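Local coordinates for regulator of Ty1 transposition protein 107 (Saccharomyces cerevisiae, PDB 3T7K), which binds histone H2A phosphorylated during DNA damage repair through its C-terminal tandem BRCT repeats, at residues T71-S79 with T156-H164; I125-F136 with W231-V241. One frame throughout, in Å; residues are numbered along the deposited sequence.

Contact 1 of 2, residues T71-S79 with T156-H164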
loop_
_atom_site.group_PDB
_atom_site.type_symbol
_atom_site.label_atom_id
_atom_site.label_comp_id
_atom_site.label_asym_id
_atom_site.label_seq_id
_atom_site.Cartn_x
_atom_site.Cartn_y
_atom_site.Cartn_z
ATOM N N THR C 71 15.483 -20.075 -3.767
ATOM C CA THR C 71 14.691 -19.841 -4.964
ATOM C C THR C 71 14.453 -18.362 -5.109
ATOM O O THR C 71 14.499 -17.637 -4.128
ATOM C CB THR C 71 13.302 -20.500 -4.873
ATOM O OG1 THR C 71 12.718 -20.190 -3.594
ATOM C CG2 THR C 71 13.413 -22.004 -5.064
ATOM N N GLU C 72 14.171 -17.916 -6.324
ATOM C CA GLU C 72 13.736 -16.543 -6.548
ATOM C C GLU C 72 12.572 -16.163 -5.625
ATOM O O GLU C 72 12.544 -15.075 -5.047
ATOM C CB GLU C 72 13.311 -16.364 -8.005
ATOM C CG GLU C 72 12.763 -14.984 -8.325
ATOM C CD GLU C 72 12.346 -14.855 -9.776
ATOM O OE1 GLU C 72 12.299 -15.893 -10.468
ATOM O OE2 GLU C 72 12.069 -13.723 -10.235
ATOM N N LYS C 73 11.617 -17.073 -5.480
ATOM C CA LYS C 73 10.429 -16.793 -4.673
ATOM C C LYS C 73 10.755 -16.582 -3.209
ATOM O O LYS C 73 10.292 -15.610 -2.602
ATOM C CB LYS C 73 9.399 -17.909 -4.824
ATOM C CG LYS C 73 8.432 -17.686 -5.958
ATOM C CD LYS C 73 7.493 -18.874 -6.078
ATOM C CE LYS C 73 6.349 -18.579 -7.016
ATOM N NZ LYS C 73 5.659 -19.841 -7.401
ATOM N N PHE C 74 11.549 -17.486 -2.639
ATOM C CA PHE C 74 11.964 -17.314 -1.262
ATOM C C PHE C 74 12.711 -15.999 -1.052
ATOM O O PHE C 74 12.413 -15.267 -0.122
ATOM C CB PHE C 74 12.809 -18.482 -0.755
ATOM C CG PHE C 74 12.792 -18.601 0.733
ATOM C CD1 PHE C 74 11.822 -19.369 1.368
ATOM C CD2 PHE C 74 13.685 -17.882 1.510
ATOM C CE1 PHE C 74 11.774 -19.458 2.749
ATOM C CE2 PHE C 74 13.645 -17.970 2.894
ATOM C CZ PHE C 74 12.679 -18.763 3.514
ATOM N N LEU C 75 13.683 -15.697 -1.912
ATOM C CA LEU C 75 14.483 -14.492 -1.716
ATOM C C LEU C 75 13.611 -13.257 -1.836
ATOM O O LEU C 75 13.791 -12.272 -1.103
ATOM C CB LEU C 75 15.624 -14.430 -2.738
ATOM C CG LEU C 75 16.658 -15.544 -2.585
ATOM C CD1 LEU C 75 17.620 -15.551 -3.777
ATOM C CD2 LEU C 75 17.402 -15.385 -1.285
ATOM N N LYS C 76 12.667 -13.303 -2.768
ATOM C CA LYS C 76 11.771 -12.166 -2.966
ATOM C C LYS C 76 10.788 -12.023 -1.817
ATOM O O LYS C 76 10.382 -10.908 -1.478
ATOM C CB LYS C 76 11.001 -12.276 -4.278
ATOM C CG LYS C 76 11.716 -11.684 -5.492
ATOM C CD LYS C 76 10.920 -11.992 -6.761
ATOM C CE LYS C 76 11.533 -11.352 -7.992
ATOM N NZ LYS C 76 10.728 -11.674 -9.205
ATOM N N SER C 77 10.387 -13.147 -1.226
ATOM C CA SER C 77 9.432 -13.069 -0.127
ATOM C C SER C 77 10.023 -12.191 0.976
ATOM O O SER C 77 9.291 -11.594 1.770
ATOM C CB SER C 77 9.102 -14.453 0.418
ATOM O OG SER C 77 10.093 -14.891 1.324
ATOM N N LEU C 78 11.351 -12.096 1.018
ATOM C CA LEU C 78 12.000 -11.272 2.039
ATOM C C LEU C 78 11.927 -9.775 1.737
ATOM O O LEU C 78 12.415 -8.956 2.518
ATOM C CB LEU C 78 13.439 -11.732 2.303
ATOM C CG LEU C 78 13.435 -13.028 3.120
ATOM C CD1 LEU C 78 14.756 -13.770 3.023
ATOM C CD2 LEU C 78 13.070 -12.732 4.586
ATOM N N SER C 79 11.305 -9.418 0.618
ATOM C CA SER C 79 10.964 -8.019 0.380
ATOM C C SER C 79 9.454 -7.791 0.323
ATOM O O SER C 79 8.998 -6.834 -0.300
ATOM C CB SER C 79 11.575 -7.509 -0.921
ATOM O OG SER C 79 11.062 -8.268 -1.996
ATOM N N THR C 156 16.768 -13.051 -13.799
ATOM C CA THR C 156 16.268 -13.522 -12.517
ATOM C C THR C 156 16.994 -12.828 -11.385
ATOM O O THR C 156 16.384 -12.153 -10.540
ATOM C CB THR C 156 16.519 -15.022 -12.358
ATOM O OG1 THR C 156 15.658 -15.734 -13.250
ATOM C CG2 THR C 156 16.233 -15.467 -10.928
ATOM N N ILE C 157 18.312 -13.011 -11.373
ATOM C CA ILE C 157 19.150 -12.390 -10.373
ATOM C C ILE C 157 18.889 -10.895 -10.359
ATOM O O ILE C 157 18.830 -10.275 -9.303
ATOM C CB ILE C 157 20.625 -12.695 -10.633
ATOM C CG1 ILE C 157 20.903 -14.139 -10.226
ATOM C CG2 ILE C 157 21.520 -11.723 -9.861
ATOM C CD1 ILE C 157 22.226 -14.657 -10.722
ATOM N N GLY C 158 18.684 -10.320 -11.533
ATOM C CA GLY C 158 18.353 -8.912 -11.622
ATOM C C GLY C 158 17.047 -8.591 -10.923
ATOM O O GLY C 158 16.933 -7.585 -10.227
ATOM N N SER C 159 16.056 -9.456 -11.117
ATOM C CA SER C 159 14.724 -9.223 -10.586
ATOM C C SER C 159 14.748 -9.304 -9.067
ATOM O O SER C 159 14.160 -8.460 -8.396
ATOM C CB SER C 159 13.730 -10.232 -11.171
ATOM O OG SER C 159 12.407 -9.914 -10.770
ATOM N N VAL C 160 15.455 -10.299 -8.531
ATOM C CA VAL C 160 15.658 -10.427 -7.087
ATOM C C VAL C 160 16.333 -9.191 -6.473
ATOM O O VAL C 160 15.880 -8.641 -5.458
ATOM C CB VAL C 160 16.505 -11.669 -6.764
ATOM C CG1 VAL C 160 16.985 -11.626 -5.335
ATOM C CG2 VAL C 160 15.712 -12.944 -7.038
ATOM N N LEU C 161 17.413 -8.738 -7.103
ATOM C CA LEU C 161 18.168 -7.600 -6.581
ATOM C C LEU C 161 17.352 -6.318 -6.621
ATOM O O LEU C 161 17.476 -5.462 -5.752
ATOM C CB LEU C 161 19.462 -7.402 -7.381
ATOM C CG LEU C 161 20.544 -8.483 -7.250
ATOM C CD1 LEU C 161 21.756 -8.190 -8.163
ATOM C CD2 LEU C 161 20.992 -8.609 -5.809
ATOM N N LYS C 162 16.545 -6.156 -7.655
ATOM C CA LYS C 162 15.747 -4.950 -7.755
ATOM C C LYS C 162 14.624 -5.028 -6.724
ATOM O O LYS C 162 14.210 -4.006 -6.163
ATOM C CB LYS C 162 15.202 -4.771 -9.172
ATOM C CG LYS C 162 16.251 -4.311 -10.167
ATOM C CD LYS C 162 15.689 -4.227 -11.584
ATOM C CE LYS C 162 15.647 -5.599 -12.249
ATOM N NZ LYS C 162 15.160 -5.524 -13.660
ATOM N N ALA C 163 14.151 -6.240 -6.443
ATOM C CA ALA C 163 13.110 -6.388 -5.418
ATOM C C ALA C 163 13.661 -5.912 -4.089
ATOM O O ALA C 163 12.904 -5.536 -3.202
ATOM C CB ALA C 163 12.623 -7.839 -5.313
ATOM N N HIS C 164 14.991 -5.896 -3.961
ATOM C CA HIS C 164 15.604 -5.588 -2.678
ATOM C C HIS C 164 16.320 -4.233 -2.671
ATOM O O HIS C 164 17.245 -4.003 -1.887
ATOM C CB HIS C 164 16.544 -6.719 -2.222
ATOM C CG HIS C 164 15.837 -7.886 -1.597
ATOM N ND1 HIS C 164 15.471 -7.910 -0.264
ATOM C CD2 HIS C 164 15.442 -9.074 -2.115
ATOM C CE1 HIS C 164 14.872 -9.055 0.007
ATOM N NE2 HIS C 164 14.844 -9.782 -1.099
#

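Contact 2 of 2, residues I125-F136 with W231-V241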
loop_
_atom_site.group_PDB
_atom_site.type_symbol
_atom_site.label_atom_id
_atom_site.label_comp_id
_atom_site.label_asym_id
_atom_site.label_seq_id
_atom_site.Cartn_x
_atom_site.Cartn_y
_atom_site.Cartn_z
ATOM N N ILE C 125 14.070 -11.356 11.894
ATOM C CA ILE C 125 14.263 -11.181 10.465
ATOM C C ILE C 125 12.948 -10.812 9.774
ATOM O O ILE C 125 12.910 -9.913 8.927
ATOM C CB ILE C 125 14.923 -12.425 9.815
ATOM C CG1 ILE C 125 15.515 -12.057 8.464
ATOM C CG2 ILE C 125 13.933 -13.564 9.671
ATOM C CD1 ILE C 125 16.628 -11.032 8.566
ATOM N N ILE C 126 11.867 -11.488 10.148
ATOM C CA ILE C 126 10.565 -11.168 9.595
ATOM C C ILE C 126 10.281 -9.689 9.816
ATOM O O ILE C 126 9.789 -9.001 8.929
ATOM C CB ILE C 126 9.433 -12.023 10.236
ATOM C CG1 ILE C 126 9.332 -13.391 9.555
ATOM C CG2 ILE C 126 8.092 -11.308 10.139
ATOM C CD1 ILE C 126 8.299 -14.307 10.173
ATOM N N SER C 127 10.622 -9.186 10.991
ATOM C CA SER C 127 10.246 -7.830 11.347
ATOM C C SER C 127 10.967 -6.768 10.524
ATOM O O SER C 127 10.422 -5.680 10.300
ATOM C CB SER C 127 10.418 -7.597 12.844
ATOM O OG SER C 127 11.708 -8.000 13.264
ATOM N N LYS C 128 12.168 -7.093 10.046
ATOM C CA LYS C 128 12.914 -6.190 9.175
ATOM C C LYS C 128 12.203 -5.884 7.857
ATOM O O LYS C 128 12.510 -4.885 7.203
ATOM C CB LYS C 128 14.302 -6.759 8.879
ATOM C CG LYS C 128 15.205 -6.855 10.095
ATOM C CD LYS C 128 16.296 -7.890 9.838
ATOM C CE LYS C 128 17.692 -7.312 10.000
ATOM N NZ LYS C 128 18.029 -7.101 11.434
ATOM N N THR C 129 11.273 -6.740 7.444
ATOM C CA THR C 129 10.495 -6.450 6.238
ATOM C C THR C 129 9.511 -5.278 6.405
ATOM O O THR C 129 8.944 -4.788 5.424
ATOM C CB THR C 129 9.748 -7.688 5.700
ATOM O OG1 THR C 129 8.749 -8.124 6.643
ATOM C CG2 THR C 129 10.726 -8.809 5.449
ATOM N N LYS C 130 9.332 -4.820 7.637
ATOM C CA LYS C 130 8.490 -3.656 7.911
ATOM C C LYS C 130 9.303 -2.370 7.769
ATOM O O LYS C 130 8.749 -1.282 7.606
ATOM C CB LYS C 130 7.872 -3.744 9.320
ATOM C CG LYS C 130 6.887 -4.882 9.488
ATOM C CD LYS C 130 6.208 -4.876 10.873
ATOM C CE LYS C 130 7.152 -5.434 11.933
ATOM N NZ LYS C 130 6.627 -5.328 13.336
ATOM N N LEU C 131 10.625 -2.489 7.822
ATOM C CA LEU C 131 11.466 -1.313 7.661
ATOM C C LEU C 131 11.055 -0.575 6.401
ATOM O O LEU C 131 10.635 -1.188 5.419
ATOM C CB LEU C 131 12.934 -1.694 7.608
ATOM C CG LEU C 131 13.456 -2.246 8.932
ATOM C CD1 LEU C 131 14.851 -2.851 8.745
ATOM C CD2 LEU C 131 13.466 -1.148 9.993
ATOM N N PRO C 132 11.146 0.752 6.440
ATOM C CA PRO C 132 10.751 1.628 5.336
ATOM C C PRO C 132 11.793 1.647 4.212
ATOM O O PRO C 132 11.627 2.392 3.244
ATOM C CB PRO C 132 10.676 3.002 6.004
ATOM C CG PRO C 132 11.635 2.904 7.122
ATOM C CD PRO C 132 11.505 1.516 7.644
ATOM N N THR C 133 12.835 0.827 4.339
ATOM C CA THR C 133 13.863 0.730 3.312
ATOM C C THR C 133 14.062 -0.722 2.910
ATOM O O THR C 133 13.653 -1.635 3.639
ATOM C CB THR C 133 15.210 1.284 3.816
ATOM O OG1 THR C 133 15.605 0.571 4.998
ATOM C CG2 THR C 133 15.082 2.753 4.150
ATOM N N LYS C 134 14.680 -0.932 1.752
ATOM C CA LYS C 134 15.127 -2.266 1.358
ATOM C C LYS C 134 16.598 -2.464 1.744
ATOM O O LYS C 134 17.310 -1.508 1.985
ATOM C CB LYS C 134 14.941 -2.490 -0.134
ATOM C CG LYS C 134 13.547 -2.288 -0.614
ATOM C CD LYS C 134 12.606 -3.316 -0.023
ATOM C CE LYS C 134 11.261 -3.220 -0.728
ATOM N NZ LYS C 134 10.206 -3.981 -0.025
ATOM N N VAL C 135 17.028 -3.716 1.801
ATOM C CA VAL C 135 18.285 -4.066 2.429
ATOM C C VAL C 135 19.456 -3.387 1.691
ATOM O O VAL C 135 20.335 -2.830 2.323
ATOM C CB VAL C 135 18.467 -5.603 2.509
ATOM C CG1 VAL C 135 18.381 -6.224 1.125
ATOM C CG2 VAL C 135 19.792 -5.966 3.187
ATOM N N PHE C 136 19.435 -3.389 0.363
ATOM C CA PHE C 136 20.539 -2.777 -0.394
ATOM C C PHE C 136 20.418 -1.272 -0.443
ATOM O O PHE C 136 21.415 -0.546 -0.532
ATOM C CB PHE C 136 20.606 -3.339 -1.794
ATOM C CG PHE C 136 20.968 -4.775 -1.832
ATOM C CD1 PHE C 136 22.213 -5.196 -1.409
ATOM C CD2 PHE C 136 20.075 -5.710 -2.293
ATOM C CE1 PHE C 136 22.555 -6.526 -1.449
ATOM C CE2 PHE C 136 20.408 -7.046 -2.334
ATOM C CZ PHE C 136 21.650 -7.452 -1.905
ATOM N N TRP C 231 27.223 -13.186 -1.744
ATOM C CA TRP C 231 27.314 -12.053 -0.822
ATOM C C TRP C 231 25.952 -11.379 -0.735
ATOM O O TRP C 231 25.539 -10.902 0.336
ATOM C CB TRP C 231 28.375 -11.053 -1.328
ATOM C CG TRP C 231 28.636 -9.833 -0.477
ATOM C CD1 TRP C 231 29.570 -9.703 0.527
ATOM C CD2 TRP C 231 27.985 -8.561 -0.579
ATOM N NE1 TRP C 231 29.535 -8.432 1.042
ATOM C CE2 TRP C 231 28.568 -7.712 0.381
ATOM C CE3 TRP C 231 26.964 -8.055 -1.391
ATOM C CZ2 TRP C 231 28.162 -6.392 0.552
ATOM C CZ3 TRP C 231 26.559 -6.741 -1.219
ATOM C CH2 TRP C 231 27.155 -5.928 -0.255
ATOM N N CYS C 232 25.262 -11.341 -1.875
ATOM C CA CYS C 232 23.927 -10.751 -1.953
ATOM C C CYS C 232 22.902 -11.653 -1.290
ATOM O O CYS C 232 21.958 -11.169 -0.677
ATOM C CB CYS C 232 23.511 -10.544 -3.402
ATOM S SG CYS C 232 24.618 -9.457 -4.316
ATOM N N VAL C 233 23.088 -12.958 -1.437
ATOM C CA VAL C 233 22.165 -13.930 -0.878
ATOM C C VAL C 233 22.232 -13.925 0.635
ATOM O O VAL C 233 21.203 -13.964 1.290
ATOM C CB VAL C 233 22.440 -15.350 -1.401
ATOM C CG1 VAL C 233 21.630 -16.385 -0.612
ATOM C CG2 VAL C 233 22.112 -15.431 -2.873
ATOM N N GLU C 234 23.440 -13.864 1.189
ATOM C CA GLU C 234 23.589 -13.782 2.632
ATOM C C GLU C 234 23.009 -12.484 3.181
ATOM O O GLU C 234 22.380 -12.494 4.235
ATOM C CB GLU C 234 25.053 -13.918 3.064
ATOM C CG GLU C 234 25.600 -15.324 2.929
ATOM O OE1 GLU C 234 24.504 -16.246 4.830
ATOM O OE2 GLU C 234 24.256 -17.275 2.902
ATOM N N SER C 235 23.230 -11.368 2.482
ATOM C CA SER C 235 22.661 -10.094 2.913
ATOM C C SER C 235 21.123 -10.181 2.952
ATOM O O SER C 235 20.501 -9.661 3.863
ATOM C CB SER C 235 23.084 -8.959 1.985
ATOM O OG SER C 235 24.495 -8.882 1.879
ATOM N N ILE C 236 20.530 -10.838 1.962
ATOM C CA ILE C 236 19.083 -10.933 1.892
ATOM C C ILE C 236 18.545 -11.803 3.028
ATOM O O ILE C 236 17.607 -11.415 3.703
ATOM C CB ILE C 236 18.616 -11.442 0.528
ATOM C CG1 ILE C 236 18.912 -10.390 -0.539
ATOM C CG2 ILE C 236 17.111 -11.746 0.544
ATOM C CD1 ILE C 236 18.895 -10.940 -1.949
ATOM N N PHE C 237 19.169 -12.955 3.256
ATOM C CA PHE C 237 18.767 -13.846 4.350
ATOM C C PHE C 237 18.870 -13.187 5.709
ATOM O O PHE C 237 18.140 -13.543 6.622
ATOM C CB PHE C 237 19.614 -15.113 4.371
ATOM C CG PHE C 237 19.280 -16.069 3.288
ATOM C CD1 PHE C 237 18.072 -15.980 2.629
ATOM C CD2 PHE C 237 20.179 -17.055 2.917
ATOM C CE1 PHE C 237 17.755 -16.860 1.620
ATOM C CE2 PHE C 237 19.875 -17.937 1.911
ATOM C CZ PHE C 237 18.656 -17.841 1.260
ATOM N N HIS C 238 19.803 -12.248 5.848
ATOM C CA HIS C 238 19.975 -11.512 7.093
ATOM C C HIS C 238 19.263 -10.165 7.048
ATOM O O HIS C 238 19.276 -9.423 8.029
ATOM C CB HIS C 238 21.464 -11.265 7.357
ATOM C CG HIS C 238 22.236 -12.500 7.704
ATOM N ND1 HIS C 238 23.544 -12.693 7.321
ATOM C CD2 HIS C 238 21.884 -13.599 8.413
ATOM C CE1 HIS C 238 23.964 -13.864 7.766
ATOM N NE2 HIS C 238 22.977 -14.432 8.437
ATOM N N LEU C 239 18.670 -9.835 5.902
ATOM C CA LEU C 239 18.172 -8.479 5.662
ATOM C C LEU C 239 19.131 -7.407 6.194
ATOM O O LEU C 239 18.714 -6.377 6.728
ATOM C CB LEU C 239 16.766 -8.294 6.238
ATOM C CG LEU C 239 15.714 -9.025 5.402
ATOM C CD1 LEU C 239 14.295 -8.703 5.883
ATOM C CD2 LEU C 239 15.883 -8.637 3.957
ATOM N N ASN C 240 20.428 -7.654 6.028
ATOM C CA ASN C 240 21.431 -6.677 6.415
ATOM C C ASN C 240 22.701 -6.861 5.584
ATOM O O ASN C 240 23.169 -7.985 5.398
ATOM C CB ASN C 240 21.767 -6.832 7.889
ATOM C CG ASN C 240 22.816 -5.838 8.352
ATOM O OD1 ASN C 240 22.614 -4.628 8.262
ATOM N ND2 ASN C 240 23.938 -6.345 8.867
ATOM N N VAL C 241 23.236 -5.770 5.051
ATOM C CA VAL C 241 24.556 -5.835 4.433
ATOM C C VAL C 241 25.598 -5.622 5.512
ATOM O O VAL C 241 25.677 -4.549 6.105
ATOM C CB VAL C 241 24.735 -4.774 3.343
ATOM C CG1 VAL C 241 26.201 -4.654 2.966
ATOM C CG2 VAL C 241 23.903 -5.141 2.131
HETATM O O HOH W 1 21.807 -3.407 4.826
#

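Contact 1 of 2, residues T71-S79 with T156-H164
His164 NE2 donates to Leu75 O over 2.7 Å, the N-H pointing almost straight at the oxygen (173°) and the oxygen lying in the plane of the imidazole. The approach is less regular on the acceptor side, since the nitrogen sits above the Leu75 carbonyl plane. With NE2 as the donor, the side chain of the residue that follows helix 156-163 is tied directly to the backbone of helix 72-77. A second polar link lies nearer the N-terminal ends: the extended chain of Lys76 carries NZ to Ser159 OG at 2.9 Å, and the same ammonium forms a salt bridge with Glu72 OE2, 2.7 Å from NZ, one turn back on its own helix. Glu72 offers the anti side of its carboxylate, with NZ well out of the carboxylate plane; together with Ser159 OG, two oxygens from different helices hold the one ammonium. The two helices run nearly parallel, 13° apart with axes 9.4 Å from each other. They come from successive BRCT repeats, and this helix-to-helix packing is part of the inter-repeat interface of the tandem BRCT module. Beneath the charged groups the contact turns apolar. Val160 fits between Glu72 and Leu75, its CG2 3.8 Å from Glu72 CG and its CG1 4.1 Å from Leu75 CB, while Ala163 CB rests on Lys76 CG. Glu72 CG stands anti to the backbone N (chi1 177°), which sends the straight chain across to Val160 and on to the methyl of Thr156. Toward the C-terminal ends Ser79 CB lies over one face of the His164 ring, a CH-pi contact 3.9 Å from the ring centroid. Ser79 OG turns back to Lys76 O, bonding in that carbonyl's plane on a lone pair.

Contact 2 of 2, residues I125-F136 with W231-V241
Ile125 pushes its CD1 methyl against the end of helix 231-237, 3.1 Å from His238 O and 3.6 Å from Leu239 CB. Its CG1 is anti to the backbone N (chi1 -162°), and this branch carries CD1 toward the chain at the helix end, with CG1 itself touching Phe237 O. One turn on, Lys128 runs alongside Leu239 in the opposite direction: CB packs on Leu239 CD1, and the chain, bent near its end, lays CE 3.3 Å from His238 O. Thr129 adds its CG2 methyl to Leu239 CD1, while its OG1 binds Ile126 O, nearly in line with the carbonyl. Leu239 thus packs among Ile125, Lys128 and Thr129. Its backbone, with positive phi, closes helix 231-237 in a Schellman motif, Asn240 N reaching back to Ser235 O and Leu239 N to Ile236 O. The 125-136 chain, lying between the last strand of the four-stranded sheet and the first of the five-stranded sheet, probably connects the BRCT repeats, and here it wraps around the C-terminal end of a helix of the second. Beyond the Lys128-Leu131 turn the chain returns to the contact at Val135. Val135 CG2 presses on the Leu239-Asn240 peptide, 3.4 Å from Asn240 N, and a water receives a bond from Val241 N while donating to Val135 O. Phe136 then packs its ring against the side of the helix, with neighbours approaching obliquely: CZ meets Cys232 CB at 3.9 Å, CE2 meets Ile236 CG1, and CD1 meets Val241 CG2. Trp231 CZ3 lies near the plane of the Phe136 ring, at its edge, 4.0 Å from CE1. The Cys232 sulfur makes a looser, oblique contact, 5.3 Å from the ring centroid.

In the fold
Contacts 1 and 2, with centres about 11 Å apart, adjoin each other, and contact 1 spans the two repeats. His164 and Phe136 join them through a probable backbone bond, His164 O to Phe136 N at 3.2 Å, while Lys134 NZ probably bonds Ser79 O at 3.1 Å and also forms a salt bridge with Glu81. Leu75 packs on Phe237 and Ile236, so helix 229-237 touches both helix 72-77 and segment 125-136. The bound peptide lies against contact 1: Lys73 NZ hydrogen-bonds a modified side chain, Thr71 packs on a modified side chain, and Leu75 and Thr156 each pack on an apolar side chain of the peptide, consistent with both repeats taking part in recognition.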